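Local coordinates for hydrogenase expression/formation protein HypE (Desulfovibrio vulgaris subsp. vulgaris, PDB 2Z1U), which binds ATP and magnesium at its dimer interface and probably takes part in the maturation of hydrogenases, at residues A[217-222]-A[230-235]; A[10-15]-A[19-24]. All coordinates share one frame; numbering follows the deposited sequence.

Interaction 1: A[217-222]-A[230-235]. With MG (magnesium ion), chain C; ATP (adenosine-5'-triphosphate), chain D.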
loop_
_atom_site.group_PDB
_atom_site.type_symbol
_atom_site.label_atom_id
_atom_site.label_comp_id
_atom_site.label_asym_id
_atom_site.label_seq_id
_atom_site.Cartn_x
_atom_site.Cartn_y
_atom_site.Cartn_z
ATOM N N VAL A 217 -8.572 -22.554 9.464
ATOM C CA VAL A 217 -8.874 -21.371 8.634
ATOM C C VAL A 217 -9.346 -20.175 9.455
ATOM O O VAL A 217 -10.156 -20.313 10.374
ATOM C CB VAL A 217 -9.966 -21.629 7.548
ATOM C CG1 VAL A 217 -9.884 -20.556 6.435
ATOM C CG2 VAL A 217 -9.840 -23.020 6.950
ATOM N N LEU A 218 -8.827 -19.002 9.105
ATOM C CA LEU A 218 -9.350 -17.732 9.588
ATOM C C LEU A 218 -9.600 -16.865 8.366
ATOM O O LEU A 218 -8.775 -16.832 7.448
ATOM C CB LEU A 218 -8.340 -17.025 10.520
ATOM C CG LEU A 218 -7.905 -17.691 11.833
ATOM C CD1 LEU A 218 -6.672 -16.975 12.440
ATOM C CD2 LEU A 218 -9.044 -17.773 12.857
ATOM N N ARG A 219 -10.741 -16.185 8.333
ATOM C CA ARG A 219 -10.995 -15.195 7.277
ATOM C C ARG A 219 -11.987 -14.153 7.783
ATOM O O ARG A 219 -12.887 -14.475 8.564
ATOM C CB ARG A 219 -11.498 -15.854 5.971
ATOM C CG ARG A 219 -11.606 -14.863 4.798
ATOM C CD ARG A 219 -11.347 -15.516 3.478
ATOM N NE ARG A 219 -9.984 -16.044 3.353
ATOM C CZ ARG A 219 -9.610 -16.882 2.385
ATOM N NH1 ARG A 219 -10.489 -17.253 1.458
ATOM N NH2 ARG A 219 -8.363 -17.336 2.320
ATOM N N ASP A 220 -11.851 -12.923 7.294
ATOM C CA ASP A 220 -12.757 -11.848 7.682
ATOM C C ASP A 220 -13.805 -11.647 6.580
ATOM O O ASP A 220 -13.460 -11.396 5.425
ATOM C CB ASP A 220 -11.963 -10.559 7.957
ATOM C CG ASP A 220 -11.067 -10.194 6.826
ATOM O OD1 ASP A 220 -10.595 -11.095 6.094
ATOM O OD2 ASP A 220 -10.848 -8.997 6.627
ATOM N N PRO A 221 -15.100 -11.828 6.918
ATOM C CA PRO A 221 -16.150 -11.669 5.884
ATOM C C PRO A 221 -16.433 -10.208 5.546
ATOM O O PRO A 221 -17.416 -9.622 6.035
ATOM C CB PRO A 221 -17.375 -12.352 6.507
ATOM C CG PRO A 221 -17.157 -12.197 8.017
ATOM C CD PRO A 221 -15.651 -12.195 8.236
ATOM N N THR A 222 -15.560 -9.642 4.713
ATOM C CA THR A 222 -15.662 -8.262 4.276
ATOM C C THR A 222 -16.525 -8.213 3.013
ATOM O O THR A 222 -17.697 -8.529 3.091
ATOM C CB THR A 222 -14.257 -7.583 4.114
ATOM O OG1 THR A 222 -13.424 -8.349 3.230
ATOM C CG2 THR A 222 -13.572 -7.472 5.445
ATOM N N LEU A 230 -17.315 -18.022 2.875
ATOM C CA LEU A 230 -17.526 -19.475 2.983
ATOM C C LEU A 230 -17.363 -20.179 1.627
ATOM O O LEU A 230 -16.885 -21.316 1.562
ATOM C CB LEU A 230 -18.891 -19.821 3.603
ATOM C CG LEU A 230 -19.068 -19.417 5.075
ATOM C CD1 LEU A 230 -20.482 -19.741 5.523
ATOM C CD2 LEU A 230 -18.025 -20.069 5.978
ATOM N N ASN A 231 -17.784 -19.521 0.555
ATOM C CA ASN A 231 -17.610 -20.073 -0.802
ATOM C C ASN A 231 -16.123 -20.128 -1.183
ATOM O O ASN A 231 -15.669 -21.099 -1.808
ATOM C CB ASN A 231 -18.357 -19.224 -1.821
ATOM C CG ASN A 231 -19.767 -19.666 -2.013
ATOM O OD1 ASN A 231 -20.684 -19.129 -1.397
ATOM N ND2 ASN A 231 -19.957 -20.672 -2.845
ATOM N N GLU A 232 -15.374 -19.085 -0.794
ATOM C CA GLU A 232 -13.928 -19.041 -1.034
ATOM C C GLU A 232 -13.258 -20.207 -0.333
ATOM O O GLU A 232 -12.503 -20.958 -0.945
ATOM C CB GLU A 232 -13.307 -17.734 -0.530
ATOM C CG GLU A 232 -13.784 -16.505 -1.251
ATOM C CD GLU A 232 -13.178 -15.247 -0.650
ATOM O OE1 GLU A 232 -13.247 -14.189 -1.299
ATOM O OE2 GLU A 232 -12.590 -15.333 0.434
ATOM N N ILE A 233 -13.573 -20.372 0.947
ATOM C CA ILE A 233 -12.963 -21.415 1.758
ATOM C C ILE A 233 -13.383 -22.795 1.231
ATOM O O ILE A 233 -12.535 -23.660 1.007
ATOM C CB ILE A 233 -13.320 -21.246 3.243
ATOM C CG1 ILE A 233 -12.672 -19.969 3.816
ATOM C CG2 ILE A 233 -12.995 -22.520 4.019
ATOM C CD1 ILE A 233 -13.399 -19.391 5.049
ATOM N N ALA A 234 -14.681 -23.007 1.028
ATOM C CA ALA A 234 -15.136 -24.269 0.439
ATOM C C ALA A 234 -14.403 -24.595 -0.875
ATOM O O ALA A 234 -13.987 -25.738 -1.086
ATOM C CB ALA A 234 -16.653 -24.270 0.253
ATOM N N GLY A 235 -14.235 -23.592 -1.739
ATOM C CA GLY A 235 -13.521 -23.754 -3.006
ATOM C C GLY A 235 -12.035 -24.058 -2.865
ATOM O O GLY A 235 -11.524 -24.974 -3.509
HETATM MG MG MG C . -9.720 -10.587 4.500
HETATM P PG ATP D . -11.478 -7.242 0.980
HETATM O O1G ATP D . -10.543 -6.421 0.072
HETATM O O2G ATP D . -12.820 -7.454 0.350
HETATM O O3G ATP D . -11.548 -6.753 2.419
HETATM P PB ATP D . -9.480 -9.328 1.351
HETATM O O1B ATP D . -8.542 -8.104 1.329
HETATM O O2B ATP D . -9.371 -10.277 2.505
HETATM O O3B ATP D . -10.960 -8.764 1.105
HETATM P PA ATP D . -9.249 -9.639 -1.471
HETATM O O1A ATP D . -10.640 -9.994 -1.989
HETATM O O2A ATP D . -8.941 -8.174 -1.596
HETATM O O3A ATP D . -9.112 -10.212 0.058
HETATM O "O5'" ATP D . -8.132 -10.526 -2.131
HETATM C "C5'" ATP D . -8.334 -11.914 -2.434
HETATM C "C4'" ATP D . -6.999 -12.461 -2.893
HETATM O "O4'" ATP D . -6.713 -11.845 -4.164
HETATM C "C3'" ATP D . -5.858 -12.092 -1.960
HETATM O "O3'" ATP D . -4.951 -13.211 -1.899
HETATM C "C2'" ATP D . -5.157 -10.915 -2.645
HETATM O "O2'" ATP D . -3.756 -10.943 -2.361
HETATM C "C1'" ATP D . -5.440 -11.169 -4.138
HETATM N N9 ATP D . -5.570 -9.923 -4.940
HETATM C C8 ATP D . -6.609 -9.076 -4.971
HETATM N N7 ATP D . -6.369 -8.064 -5.836
HETATM C C5 ATP D . -5.131 -8.270 -6.321
HETATM C C6 ATP D . -4.237 -7.573 -7.277
HETATM N N6 ATP D . -4.645 -6.419 -7.849
HETATM N N1 ATP D . -3.050 -8.118 -7.523
HETATM C C2 ATP D . -2.607 -9.257 -6.958
HETATM N N3 ATP D . -3.386 -9.944 -6.087
HETATM C C4 ATP D . -4.622 -9.491 -5.756
HETATM O O HOH W 1 -11.762 -11.344 3.265
#
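R219 meets helix 225-237 through a salt bridge: its NH1 lies 3.0 Å from OE2 of E232. The bond is bent, with an N-H...O angle of 136°, and NH1 comes in from above the carboxylate plane, the two flat groups being turned 71° apart. CB of E232 lies at the guanidinium edge, while CG1 of I233 covers one face. Arginine suits this place: bent at chi2 and chi3, the chain lays its guanidinium between two acids, and NE forms a salt bridge with D41 of the second subunit. OE1 of E232 turns to H20 of that subunit.

Next to it, V217 and I233 meet tip to tip, CG1 to CG1 at 3.9 Å, beta-branched chains filling a buried strand-helix seam. Beyond R219, D220 OD1 binds magnesium at 1.9 Å, a site completed by D81, D41 of the second subunit, an ATP oxygen and water. After an inverse gamma turn centred on P221, T222 OG1 donates to O3G of ATP at 2.6 Å, consistent with the ATP site of the PurM-like family.

Strand 217-219, an outer strand of its mixed sheet within this chain, pairs with 275-278, whose I277 touches V217 and I233; the axes of 217-219 and 230-235 run roughly antiparallel.

Interaction 2: A[10-15]-A[19-24]. With ATP (adenosine-5'-triphosphate), chain B.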
loop_
_atom_site.group_PDB
_atom_site.type_symbol
_atom_site.label_atom_id
_atom_site.label_comp_id
_atom_site.label_asym_id
_atom_site.label_seq_id
_atom_site.Cartn_x
_atom_site.Cartn_y
_atom_site.Cartn_z
ATOM N N LEU A 10 -3.195 21.991 -3.401
ATOM C CA LEU A 10 -2.334 21.154 -4.234
ATOM C C LEU A 10 -0.897 21.134 -3.723
ATOM O O LEU A 10 -0.244 20.101 -3.774
ATOM C CB LEU A 10 -2.366 21.603 -5.694
ATOM C CG LEU A 10 -3.358 20.902 -6.629
ATOM C CD1 LEU A 10 -3.120 21.357 -8.067
ATOM C CD2 LEU A 10 -3.271 19.361 -6.523
ATOM N N ASP A 11 -0.428 22.278 -3.215
ATOM C CA ASP A 11 0.923 22.428 -2.645
ATOM C C ASP A 11 1.360 21.292 -1.726
ATOM O O ASP A 11 2.549 20.973 -1.664
ATOM C CB ASP A 11 1.034 23.730 -1.840
ATOM C CG ASP A 11 0.480 24.936 -2.578
ATOM O OD1 ASP A 11 1.111 26.008 -2.476
ATOM O OD2 ASP A 11 -0.587 24.828 -3.233
ATOM N N TYR A 12 0.406 20.706 -0.998
ATOM C CA TYR A 12 0.701 19.633 -0.045
ATOM C C TYR A 12 1.075 18.318 -0.720
ATOM O O TYR A 12 1.547 17.394 -0.050
ATOM C CB TYR A 12 -0.458 19.426 0.939
ATOM C CG TYR A 12 -0.574 20.530 1.977
ATOM C CD1 TYR A 12 -1.718 21.326 2.054
ATOM C CD2 TYR A 12 0.462 20.778 2.883
ATOM C CE1 TYR A 12 -1.834 22.347 3.005
ATOM C CE2 TYR A 12 0.358 21.810 3.840
ATOM C CZ TYR A 12 -0.792 22.575 3.892
ATOM O OH TYR A 12 -0.892 23.586 4.829
ATOM N N GLY A 13 0.879 18.238 -2.037
ATOM C CA GLY A 13 1.255 17.051 -2.808
ATOM C C GLY A 13 2.426 17.229 -3.761
ATOM O O GLY A 13 2.767 16.304 -4.519
ATOM N N SER A 14 3.051 18.405 -3.713
ATOM C CA SER A 14 4.130 18.771 -4.641
ATOM C C SER A 14 5.491 18.221 -4.219
ATOM O O SER A 14 6.415 18.173 -5.024
ATOM C CB SER A 14 4.214 20.290 -4.797
ATOM O OG SER A 14 4.840 20.865 -3.666
ATOM N N GLY A 15 5.605 17.823 -2.952
ATOM C CA GLY A 15 6.846 17.283 -2.415
ATOM C C GLY A 15 7.797 18.321 -1.846
ATOM O O GLY A 15 8.937 17.993 -1.516
ATOM N N SER A 19 4.551 20.129 1.908
ATOM C CA SER A 19 4.471 18.664 1.981
ATOM C C SER A 19 5.159 18.143 3.238
ATOM O O SER A 19 4.563 17.385 4.007
ATOM C CB SER A 19 5.096 17.996 0.742
ATOM O OG SER A 19 4.163 17.877 -0.320
ATOM N N HIS A 20 6.410 18.561 3.444
ATOM C CA HIS A 20 7.202 18.103 4.581
ATOM C C HIS A 20 6.587 18.555 5.910
ATOM O O HIS A 20 6.629 17.820 6.895
ATOM C CB HIS A 20 8.668 18.553 4.453
ATOM C CG HIS A 20 9.380 17.953 3.278
ATOM N ND1 HIS A 20 9.436 18.567 2.046
ATOM C CD2 HIS A 20 10.045 16.781 3.139
ATOM C CE1 HIS A 20 10.107 17.806 1.201
ATOM N NE2 HIS A 20 10.496 16.720 1.841
ATOM N N ARG A 21 6.005 19.753 5.922
ATOM C CA ARG A 21 5.285 20.271 7.092
ATOM C C ARG A 21 4.069 19.401 7.459
ATOM O O ARG A 21 3.894 19.010 8.618
ATOM C CB ARG A 21 4.860 21.717 6.832
ATOM C CG ARG A 21 4.428 22.474 8.066
ATOM C CD ARG A 21 4.627 24.007 7.938
ATOM N NE ARG A 21 4.066 24.606 6.717
ATOM C CZ ARG A 21 2.768 24.649 6.399
ATOM N NH1 ARG A 21 1.846 24.095 7.186
ATOM N NH2 ARG A 21 2.388 25.230 5.267
ATOM N N LEU A 22 3.235 19.093 6.468
ATOM C CA LEU A 22 2.083 18.214 6.682
ATOM C C LEU A 22 2.539 16.881 7.287
ATOM O O LEU A 22 1.971 16.417 8.267
ATOM C CB LEU A 22 1.364 17.943 5.365
ATOM C CG LEU A 22 -0.160 17.835 5.235
ATOM C CD1 LEU A 22 -0.489 16.864 4.140
ATOM C CD2 LEU A 22 -0.933 17.504 6.525
ATOM N N ILE A 23 3.575 16.281 6.693
ATOM C CA ILE A 23 4.106 14.998 7.150
ATOM C C ILE A 23 4.587 15.078 8.608
ATOM O O ILE A 23 4.173 14.267 9.430
ATOM C CB ILE A 23 5.224 14.468 6.214
ATOM C CG1 ILE A 23 4.632 14.043 4.866
ATOM C CG2 ILE A 23 5.965 13.299 6.858
ATOM C CD1 ILE A 23 5.701 13.761 3.788
ATOM N N SER A 24 5.438 16.056 8.938
ATOM C CA SER A 24 5.913 16.189 10.324
ATOM C C SER A 24 4.848 16.629 11.322
ATOM O O SER A 24 4.731 16.052 12.402
ATOM C CB SER A 24 7.159 17.088 10.429
ATOM O OG SER A 24 8.290 16.385 9.902
HETATM P PG ATP B . 7.884 10.496 -3.583
HETATM O O1G ATP B . 6.552 10.034 -2.962
HETATM O O2G ATP B . 7.857 11.949 -3.943
HETATM O O3G ATP B . 8.405 9.597 -4.695
HETATM P PB ATP B . 9.432 9.372 -1.386
HETATM O O1B ATP B . 8.335 8.292 -1.479
HETATM O O2B ATP B . 10.862 8.926 -1.426
HETATM O O3B ATP B . 9.062 10.483 -2.479
HETATM P PA ATP B . 7.896 10.865 0.490
HETATM O O1A ATP B . 8.054 12.336 0.117
HETATM O O2A ATP B . 6.640 10.257 -0.069
HETATM O O3A ATP B . 9.262 10.076 0.050
HETATM O "O5'" ATP B . 8.009 10.637 2.041
HETATM C "C5'" ATP B . 8.923 11.379 2.860
HETATM C "C4'" ATP B . 8.868 10.770 4.245
HETATM O "O4'" ATP B . 7.564 11.075 4.780
HETATM C "C3'" ATP B . 8.991 9.256 4.228
HETATM O "O3'" ATP B . 9.760 8.856 5.380
HETATM C "C2'" ATP B . 7.556 8.742 4.381
HETATM O "O2'" ATP B . 7.547 7.511 5.105
HETATM C "C1'" ATP B . 6.871 9.873 5.175
HETATM N N9 ATP B . 5.432 10.047 4.840
HETATM C C8 ATP B . 4.911 10.614 3.742
HETATM N N7 ATP B . 3.559 10.608 3.802
HETATM C C5 ATP B . 3.237 9.984 4.950
HETATM C C6 ATP B . 1.977 9.620 5.642
HETATM N N6 ATP B . 0.792 9.908 5.060
HETATM N N1 ATP B . 2.072 9.003 6.814
HETATM C C2 ATP B . 3.237 8.687 7.413
HETATM N N3 ATP B . 4.420 9.008 6.835
HETATM C C4 ATP B . 4.455 9.642 5.635
HETATM O O HOH W 2 2.623 15.737 2.293
#
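This is a local contact in which the turn at 10-15, largely 3-10 in form, folds back on the first turns of helix 17-31, with S19 and Y12 carrying most of it. The hydroxyl of S19 is the polar centre. Its OG donates to the carbonyl O of Y12 at 2.7 Å, approaching from above the carbonyl plane, and accepts from N of G15 at 3.0 Å with an N-H...O angle of 144°. With chi1 at -86°, OG lies beside its own backbone N, where it can meet both Y12 O and G15 N. Serine suits the place, being short enough to enter the bend and able to give and take a bond at once. Water 2 donates to the carbonyl oxygens of both Y12 and S19, joining turn and helix a second time. G15 has a positive phi of 89°, a conformation easy for glycine, and its O lies 3.0 Å from CE1 of H20.

Y12 adds the apolar half. Its ring crosses L22 at about a right angle, with CD2 3.8 Å from L22 CG, and its hydroxyl lies at the edge of the R21 guanidinium, 3.6 Å from NH1. Thus the tyrosine runs from a buried leucine to an exposed arginine, and an amphipathic ring fits both surroundings. L22 continues inward to M104 and L107 of helix 104-121.

From the same helix, I23 meets ATP, its CD1 3.2 Å from C8 of the adenine. The chemistry implies that one hydroxyl, using both its donor and its acceptor capacity, sets the turn on the helix. For H20, ND1 bonds the carbonyl O of G16 and NE2 a carboxylate of the second subunit; both ring nitrogens would then be donors, consistent with a protonated imidazole.

In the fold
Interaction 1 is a buried contact in the C-terminal part of the chain, where an edge strand meets a helix; interaction 2 is partly exposed, near the N-terminus, and joins a turn to the helix that follows it. Their centres lie 40 Å apart on opposite sides of the chain's centre, yet the dimer brings the two kinds together: a histidine-glutamate bond links one to the other across the subunits, and each contact borders an ATP site built from both chains. Charge and metal binding mark interaction 1, whereas a neutral serine hydroxyl and a tyrosine ring characterise interaction 2, whose isoleucine meets the adenine and ribose rather than the phosphates.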